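PDB 3TBN: iron-binding zinc finger CDGSH type domain-containing protein, which binds two [2Fe-2S] clusters through a pair of CDGSH-type iron-sulfur motifs carried on one short chain. Local coordinates for residues A18-T23 with K39-C44; V22-G27 with A66-C71; Y30-C35 with A54-T59. One frame throughout, in Å; residues are numbered along the deposited sequence.

Interaction 1 of 3, residues A18-T23 with K39-C44; sequences APYPVT and KAQPFC. With FES (Fe2/s2 (inorganic) cluster), chain C; FES (Fe2/s2 (inorganic) cluster), chain B.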
# COMPACT_ATOMS: atom_id res chain seq x y z
N ALA A 18 2.60 -4.31 -8.84
CA ALA A 18 1.52 -3.84 -9.69
C ALA A 18 0.43 -3.29 -8.79
O ALA A 18 0.26 -3.75 -7.66
CB ALA A 18 0.98 -4.97 -10.54
N PRO A 19 -0.32 -2.30 -9.28
CA PRO A 19 -1.39 -1.73 -8.45
C PRO A 19 -2.57 -2.67 -8.26
O PRO A 19 -2.77 -3.63 -9.01
CB PRO A 19 -1.81 -0.49 -9.24
CG PRO A 19 -1.46 -0.80 -10.65
CD PRO A 19 -0.20 -1.61 -10.57
N TYR A 20 -3.36 -2.37 -7.23
CA TYR A 20 -4.63 -3.01 -6.97
C TYR A 20 -5.74 -2.02 -7.30
O TYR A 20 -6.02 -1.11 -6.51
CB TYR A 20 -4.74 -3.39 -5.50
CG TYR A 20 -3.88 -4.56 -5.07
CD1 TYR A 20 -4.35 -5.86 -5.19
CD2 TYR A 20 -2.63 -4.37 -4.51
CE1 TYR A 20 -3.59 -6.94 -4.78
CE2 TYR A 20 -1.85 -5.44 -4.09
CZ TYR A 20 -2.34 -6.72 -4.22
OH TYR A 20 -1.56 -7.78 -3.81
N PRO A 21 -6.40 -2.18 -8.45
CA PRO A 21 -7.51 -1.29 -8.78
C PRO A 21 -8.71 -1.61 -7.92
O PRO A 21 -9.06 -2.79 -7.77
CB PRO A 21 -7.80 -1.61 -10.25
CG PRO A 21 -6.66 -2.46 -10.72
CD PRO A 21 -6.13 -3.15 -9.52
N VAL A 22 -9.34 -0.59 -7.36
CA VAL A 22 -10.52 -0.79 -6.54
C VAL A 22 -11.50 0.33 -6.84
O VAL A 22 -11.12 1.50 -6.85
CB VAL A 22 -10.21 -0.78 -5.04
CG1 VAL A 22 -11.48 -1.03 -4.24
CG2 VAL A 22 -9.14 -1.81 -4.70
N THR A 23 -12.75 -0.02 -7.10
CA THR A 23 -13.80 0.98 -7.23
C THR A 23 -14.11 1.49 -5.84
O THR A 23 -14.44 0.70 -4.95
CB THR A 23 -15.05 0.37 -7.88
OG1 THR A 23 -14.71 -0.16 -9.17
CG2 THR A 23 -16.14 1.43 -8.03
N LYS A 39 -3.44 -9.88 4.20
CA LYS A 39 -4.00 -10.91 3.34
C LYS A 39 -5.21 -10.43 2.56
O LYS A 39 -5.79 -11.20 1.80
CB LYS A 39 -4.41 -12.12 4.17
CG LYS A 39 -3.27 -12.76 4.94
CD LYS A 39 -3.76 -13.91 5.80
CE LYS A 39 -2.61 -14.61 6.48
N ALA A 40 -5.60 -9.17 2.76
CA ALA A 40 -6.74 -8.59 2.04
C ALA A 40 -6.29 -7.37 1.24
O ALA A 40 -6.91 -6.31 1.30
CB ALA A 40 -7.84 -8.22 3.02
N GLN A 41 -5.20 -7.51 0.49
CA GLN A 41 -4.64 -6.39 -0.24
C GLN A 41 -5.69 -5.77 -1.15
O GLN A 41 -6.49 -6.48 -1.76
CB GLN A 41 -3.45 -6.84 -1.09
CG GLN A 41 -2.23 -7.24 -0.29
CD GLN A 41 -1.61 -6.07 0.44
OE1 GLN A 41 -1.70 -4.93 0.00
NE2 GLN A 41 -0.98 -6.36 1.57
N PRO A 42 -5.67 -4.44 -1.30
CA PRO A 42 -4.66 -3.50 -0.80
C PRO A 42 -4.95 -2.92 0.59
O PRO A 42 -4.33 -1.93 0.95
CB PRO A 42 -4.71 -2.39 -1.84
CG PRO A 42 -6.16 -2.35 -2.23
CD PRO A 42 -6.61 -3.79 -2.24
N PHE A 43 -5.88 -3.51 1.33
CA PHE A 43 -6.34 -2.92 2.58
C PHE A 43 -5.73 -3.57 3.81
O PHE A 43 -5.46 -4.76 3.82
CB PHE A 43 -7.87 -2.97 2.63
CG PHE A 43 -8.49 -2.34 1.43
CD1 PHE A 43 -9.21 -3.08 0.51
CD2 PHE A 43 -8.31 -0.98 1.20
CE1 PHE A 43 -9.76 -2.48 -0.62
CE2 PHE A 43 -8.85 -0.38 0.08
CZ PHE A 43 -9.57 -1.13 -0.83
N CYS A 44 -5.53 -2.76 4.84
CA CYS A 44 -4.98 -3.20 6.11
C CYS A 44 -5.87 -4.23 6.78
O CYS A 44 -7.08 -4.05 6.83
CB CYS A 44 -4.83 -1.98 7.01
SG CYS A 44 -4.22 -2.29 8.68
FE1 FES C . 2.74 1.05 -8.56
FE2 FES C . 3.52 0.57 -6.00
S1 FES C . 2.22 -0.70 -7.28
S2 FES C . 3.98 2.35 -7.25
FE1 FES B . -1.97 -2.87 8.36
FE2 FES B . -0.33 -3.68 6.37
S1 FES B . -1.80 -4.91 7.49
S2 FES B . -0.54 -1.61 7.18

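Interaction 2 of 3, residues V22-G27 with A66-C71; sequences VTVEAG and AYFCGC. With FES (Fe2/s2 (inorganic) cluster), chain C.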
# COMPACT_ATOMS: atom_id res chain seq x y z
N VAL A 22 -9.34 -0.59 -7.36
CA VAL A 22 -10.52 -0.79 -6.54
C VAL A 22 -11.50 0.33 -6.84
O VAL A 22 -11.12 1.50 -6.85
CB VAL A 22 -10.21 -0.78 -5.04
CG1 VAL A 22 -11.48 -1.03 -4.24
CG2 VAL A 22 -9.14 -1.81 -4.70
N THR A 23 -12.75 -0.02 -7.10
CA THR A 23 -13.80 0.98 -7.23
C THR A 23 -14.11 1.49 -5.84
O THR A 23 -14.44 0.70 -4.95
CB THR A 23 -15.05 0.37 -7.88
OG1 THR A 23 -14.71 -0.16 -9.17
CG2 THR A 23 -16.14 1.43 -8.03
N VAL A 24 -13.98 2.80 -5.64
CA VAL A 24 -14.19 3.41 -4.34
C VAL A 24 -15.43 4.30 -4.32
O VAL A 24 -15.88 4.81 -5.35
CB VAL A 24 -12.95 4.22 -3.88
CG1 VAL A 24 -11.77 3.30 -3.65
CG2 VAL A 24 -12.60 5.32 -4.90
N GLU A 25 -15.98 4.47 -3.12
CA GLU A 25 -17.16 5.27 -2.88
C GLU A 25 -16.78 6.62 -2.30
O GLU A 25 -15.95 6.71 -1.40
CB GLU A 25 -18.08 4.55 -1.89
CG GLU A 25 -18.53 3.16 -2.32
CD GLU A 25 -19.37 2.48 -1.26
OE1 GLU A 25 -18.83 1.63 -0.53
OE2 GLU A 25 -20.56 2.82 -1.14
N ALA A 26 -17.39 7.67 -2.82
CA ALA A 26 -17.13 9.02 -2.33
C ALA A 26 -17.39 9.12 -0.83
O ALA A 26 -18.42 8.68 -0.33
CB ALA A 26 -17.99 10.02 -3.08
N GLY A 27 -16.43 9.72 -0.13
CA GLY A 27 -16.59 10.02 1.28
C GLY A 27 -16.34 8.87 2.24
O GLY A 27 -16.38 9.08 3.45
N ALA A 66 -9.64 3.72 -7.85
CA ALA A 66 -8.36 4.05 -7.26
C ALA A 66 -7.39 2.90 -7.49
O ALA A 66 -7.72 1.75 -7.22
CB ALA A 66 -8.51 4.31 -5.77
N TYR A 67 -6.22 3.21 -8.02
CA TYR A 67 -5.16 2.24 -8.22
C TYR A 67 -4.23 2.30 -7.01
O TYR A 67 -3.30 3.10 -6.96
CB TYR A 67 -4.42 2.51 -9.52
CG TYR A 67 -5.28 2.25 -10.73
CD1 TYR A 67 -6.24 3.17 -11.14
CD2 TYR A 67 -5.17 1.06 -11.44
CE1 TYR A 67 -7.04 2.92 -12.25
CE2 TYR A 67 -5.97 0.81 -12.55
CZ TYR A 67 -6.90 1.74 -12.94
OH TYR A 67 -7.69 1.49 -14.04
N PHE A 68 -4.53 1.48 -6.02
CA PHE A 68 -3.75 1.44 -4.80
C PHE A 68 -2.41 0.76 -5.04
O PHE A 68 -2.31 -0.20 -5.81
CB PHE A 68 -4.51 0.72 -3.70
CG PHE A 68 -5.67 1.50 -3.15
CD1 PHE A 68 -5.47 2.55 -2.28
CD2 PHE A 68 -6.97 1.17 -3.50
CE1 PHE A 68 -6.54 3.26 -1.76
CE2 PHE A 68 -8.03 1.87 -2.98
CZ PHE A 68 -7.82 2.92 -2.12
N CYS A 69 -1.37 1.25 -4.39
CA CYS A 69 -0.03 0.69 -4.55
C CYS A 69 0.06 -0.71 -3.93
O CYS A 69 -0.30 -0.92 -2.77
CB CYS A 69 0.98 1.64 -3.92
SG CYS A 69 2.68 1.02 -3.84
N GLY A 70 0.54 -1.66 -4.72
CA GLY A 70 0.77 -3.02 -4.27
C GLY A 70 2.21 -3.31 -3.86
O GLY A 70 2.46 -4.23 -3.08
N CYS A 71 3.15 -2.54 -4.40
CA CYS A 71 4.57 -2.78 -4.16
C CYS A 71 5.05 -2.17 -2.85
O CYS A 71 6.10 -2.55 -2.32
CB CYS A 71 5.43 -2.26 -5.32
SG CYS A 71 5.58 -0.45 -5.43
FE1 FES C . 2.74 1.05 -8.56
FE2 FES C . 3.52 0.57 -6.00
S1 FES C . 2.22 -0.70 -7.28
S2 FES C . 3.98 2.35 -7.25

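Interaction 3 of 3, residues Y30-C35 with A54-T59; sequences YHWCAC and APVAYT. With FES (Fe2/s2 (inorganic) cluster), chain B.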
# COMPACT_ATOMS: atom_id res chain seq x y z
N TYR A 30 -10.87 4.47 3.31
CA TYR A 30 -10.18 3.21 3.06
C TYR A 30 -8.85 3.24 3.79
O TYR A 30 -8.22 4.28 3.91
CB TYR A 30 -9.96 3.02 1.55
CG TYR A 30 -11.27 2.94 0.81
CD1 TYR A 30 -11.85 1.72 0.51
CD2 TYR A 30 -11.97 4.09 0.47
CE1 TYR A 30 -13.08 1.64 -0.13
CE2 TYR A 30 -13.20 4.03 -0.17
CZ TYR A 30 -13.75 2.80 -0.46
OH TYR A 30 -14.97 2.74 -1.08
N HIS A 31 -8.42 2.09 4.28
CA HIS A 31 -7.18 2.01 5.04
C HIS A 31 -6.21 1.14 4.27
O HIS A 31 -6.32 -0.08 4.24
CB HIS A 31 -7.48 1.48 6.44
CG HIS A 31 -8.49 2.32 7.16
ND1 HIS A 31 -8.14 3.43 7.89
CD2 HIS A 31 -9.84 2.24 7.21
CE1 HIS A 31 -9.23 3.99 8.39
NE2 HIS A 31 -10.27 3.29 7.99
N TRP A 32 -5.28 1.81 3.60
CA TRP A 32 -4.31 1.15 2.74
C TRP A 32 -3.22 0.47 3.54
O TRP A 32 -2.65 1.07 4.46
CB TRP A 32 -3.68 2.20 1.83
CG TRP A 32 -2.59 1.70 0.94
CD1 TRP A 32 -2.73 0.88 -0.14
CD2 TRP A 32 -1.20 2.02 1.02
NE1 TRP A 32 -1.51 0.67 -0.73
CE2 TRP A 32 -0.55 1.36 -0.04
CE3 TRP A 32 -0.44 2.81 1.89
CZ2 TRP A 32 0.83 1.46 -0.26
CZ3 TRP A 32 0.93 2.90 1.68
CH2 TRP A 32 1.55 2.23 0.61
N CYS A 33 -2.94 -0.78 3.20
CA CYS A 33 -1.82 -1.51 3.78
C CYS A 33 -0.49 -0.95 3.26
O CYS A 33 -0.18 -1.05 2.08
CB CYS A 33 -1.92 -2.99 3.45
SG CYS A 33 -0.50 -3.95 4.03
N ALA A 34 0.28 -0.36 4.17
CA ALA A 34 1.60 0.16 3.84
C ALA A 34 2.70 -0.87 4.02
O ALA A 34 3.82 -0.67 3.55
CB ALA A 34 1.90 1.38 4.71
N CYS A 35 2.41 -1.97 4.72
CA CYS A 35 3.45 -2.91 5.13
C CYS A 35 3.63 -4.10 4.20
O CYS A 35 4.66 -4.77 4.25
CB CYS A 35 3.18 -3.40 6.56
SG CYS A 35 1.81 -4.58 6.75
N ALA A 54 2.34 1.24 9.65
CA ALA A 54 0.95 1.61 9.92
C ALA A 54 0.23 1.91 8.62
O ALA A 54 0.84 2.32 7.64
CB ALA A 54 0.91 2.83 10.82
N PRO A 55 -1.09 1.70 8.61
CA PRO A 55 -1.88 1.96 7.40
C PRO A 55 -2.03 3.44 7.10
O PRO A 55 -1.79 4.29 7.97
CB PRO A 55 -3.23 1.33 7.74
CG PRO A 55 -3.32 1.39 9.23
CD PRO A 55 -1.92 1.14 9.69
N VAL A 56 -2.43 3.74 5.87
CA VAL A 56 -2.68 5.11 5.44
C VAL A 56 -4.15 5.26 5.08
O VAL A 56 -4.68 4.54 4.24
CB VAL A 56 -1.82 5.48 4.23
CG1 VAL A 56 -2.14 6.89 3.75
CG2 VAL A 56 -0.34 5.35 4.57
N ALA A 57 -4.82 6.21 5.73
CA ALA A 57 -6.22 6.48 5.46
C ALA A 57 -6.37 7.27 4.17
O ALA A 57 -5.61 8.20 3.90
CB ALA A 57 -6.83 7.25 6.63
N TYR A 58 -7.37 6.90 3.38
CA TYR A 58 -7.62 7.51 2.08
C TYR A 58 -9.12 7.68 1.93
O TYR A 58 -9.86 6.71 1.95
CB TYR A 58 -7.08 6.62 0.97
CG TYR A 58 -7.41 7.10 -0.43
CD1 TYR A 58 -6.72 8.16 -1.01
CD2 TYR A 58 -8.41 6.50 -1.17
CE1 TYR A 58 -7.02 8.59 -2.28
CE2 TYR A 58 -8.72 6.93 -2.44
CZ TYR A 58 -8.03 7.97 -2.99
OH TYR A 58 -8.33 8.40 -4.26
N THR A 59 -9.57 8.92 1.76
CA THR A 59 -10.99 9.21 1.61
C THR A 59 -11.19 9.96 0.30
O THR A 59 -10.88 11.14 0.21
CB THR A 59 -11.51 10.08 2.77
OG1 THR A 59 -11.15 9.49 4.02
CG2 THR A 59 -13.02 10.24 2.68
FE1 FES B . -1.97 -2.87 8.36
FE2 FES B . -0.33 -3.68 6.37
S1 FES B . -1.80 -4.91 7.49
S2 FES B . -0.54 -1.61 7.18

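Interaction 1 of 3, residues A18-T23 with K39-C44
Tyr20, on strand 20-24, lays one face of its ring against Gln41 and Pro42, just past Ala18 and Pro19, which border the cluster of chain C, the carbonyl carbon of Ala18 lying 3.5 Å from its sulfide S1. The ring of Tyr20 stands beside its own backbone N, CG anti to the carbonyl carbon (chi1 -73°), which turns it toward the loop. There Phe43 N bonds to Ala40 O with cis-Pro42 at the third position, a type VI turn, and Gln41 CB and Pro42 N face the ring. Gln41 CB makes a CH-pi contact, 3.8 Å from the ring centroid and 29° off the normal. Beyond it the Gln41 chain bends at chi2; OE1 accepts a hydrogen bond from Lys72 and NE2 bonds to the carbonyl of Ser38. Nearer the backbone, Tyr20 CB packs on Pro42 CG at 3.7 Å. A leucine in place of Tyr20 would probably leave Gln41 CB without its aromatic face and open a gap beside the turn. Both methyls of Val22 reach the loop: CG2 packs on Pro42 CG at 3.9 Å and also nears Phe43 CZ, while CG1 meets the edge of the Phe43 ring. Cys44 SG binds iron FE1 of the cluster of chain B at 2.3 Å; with His48 on the same iron and Cys33 and Cys35 on the other, this completes the three-cysteine, one-histidine ligation of a CDGSH motif.

Interaction 2 of 3, residues V22-G27 with A66-C71
Phe68 turns the edge of its ring to two valines of strand 20-24, with Val22 CG2 and Val24 CG1 both close to the ring plane. Val22 CG2 lies 3.9 Å from Phe68 CD2, and Val24 CG1 approaches the neighbouring Phe68 CE2 at 4.1 Å, where Val22 CB also lies close. Both valine side chains run at a slant to the phenylalanine. The ring is brought there by a first torsion that sets CG beside the backbone N and anti to the carbonyl carbon (chi1 -72°). Val24 CG1 has the same relation to its own backbone, and from that position it also touches Ala66 CB at 4.0 Å, bridging the small residue and the aromatic one. Beneath these side chains, Val22 and Ala66 form an antiparallel hydrogen-bonded pair in the two-stranded sheet of 20-24 and 64-68, which joins the N-terminal part of the chain to the second CDGSH motif. Val22 N donates to Ala66 O at 2.8 Å, and the return bond from Ala66 N to Val22 O has the same length and is somewhat straighter, 163° against 153° at the hydrogen. Phe68 is further packed by the rings of Phe43, edge-to-face, and Tyr58, nearly perpendicular. Straight after it the chain leaves the strand for the cluster of chain C, where Cys69 SG and Cys71 SG each bind iron FE2 at 2.4 Å.

Interaction 3 of 3, residues Y30-C35 with A54-T59
Trp32 and Val56 lie side by side in the antiparallel two-stranded sheet of 30-32 and 56-58, which leads into the first CDGSH cluster site. The indole is swung anti to the backbone N of Trp32 (chi1 176°), bringing its benzo edge to the valine: Val56 CG2 meets Trp32 CE3 in the ring plane at 3.7 Å. One indole face carries Ala34 CA near its rim, and NE1 bonds to the carbonyl of Cys69. Trp32 and Val56 also exchange two backbone hydrogen bonds, as do Tyr30 and Tyr58 at the other end. With Tyr30 CG beside its own backbone N (chi1 -62°), the ring edge meets Tyr58 O in plane, 3.7 Å from Tyr30 CD2, and the same oxygen accepts the nearly straight bond from Tyr30 N (177°). Tyr30 OH accepts from the backbone N of Glu25, and the Tyr58 ring meets Phe68. On the opposite face of the sheet, His31 and Ala57 form the non-hydrogen-bonded pair. Cys33 SG and Cys35 SG both hold iron FE2 of the cluster of chain B, and Ala34 N lies 3.4 Å from its sulfide S2.

How the interactions relate
The three contacts join two small sheets and two iron-sulfur sites. Interactions 1 and 2 share Val22 and Thr23, and Tyr20 N probably bonds to Phe68 O at 2.8 Å, extending the pairing of strands 20-24 and 64-68 toward the cluster of chain C. Interaction 1 also reaches the other cluster: its loop 39-44 is probably bonded to segment 30-35 through Cys33 N to Pro42 O and Cys44 N to His31 O, each 2.9 Å, which brings Cys44 alongside Cys33 at the cluster of chain B, where Cys35 is the third cysteine. Interaction 3 is nested in the loop closed by interaction 2, and Trp32 NE1 probably bonds to Cys69 O, 2.8 Å away, tying their cysteine-bearing segments together.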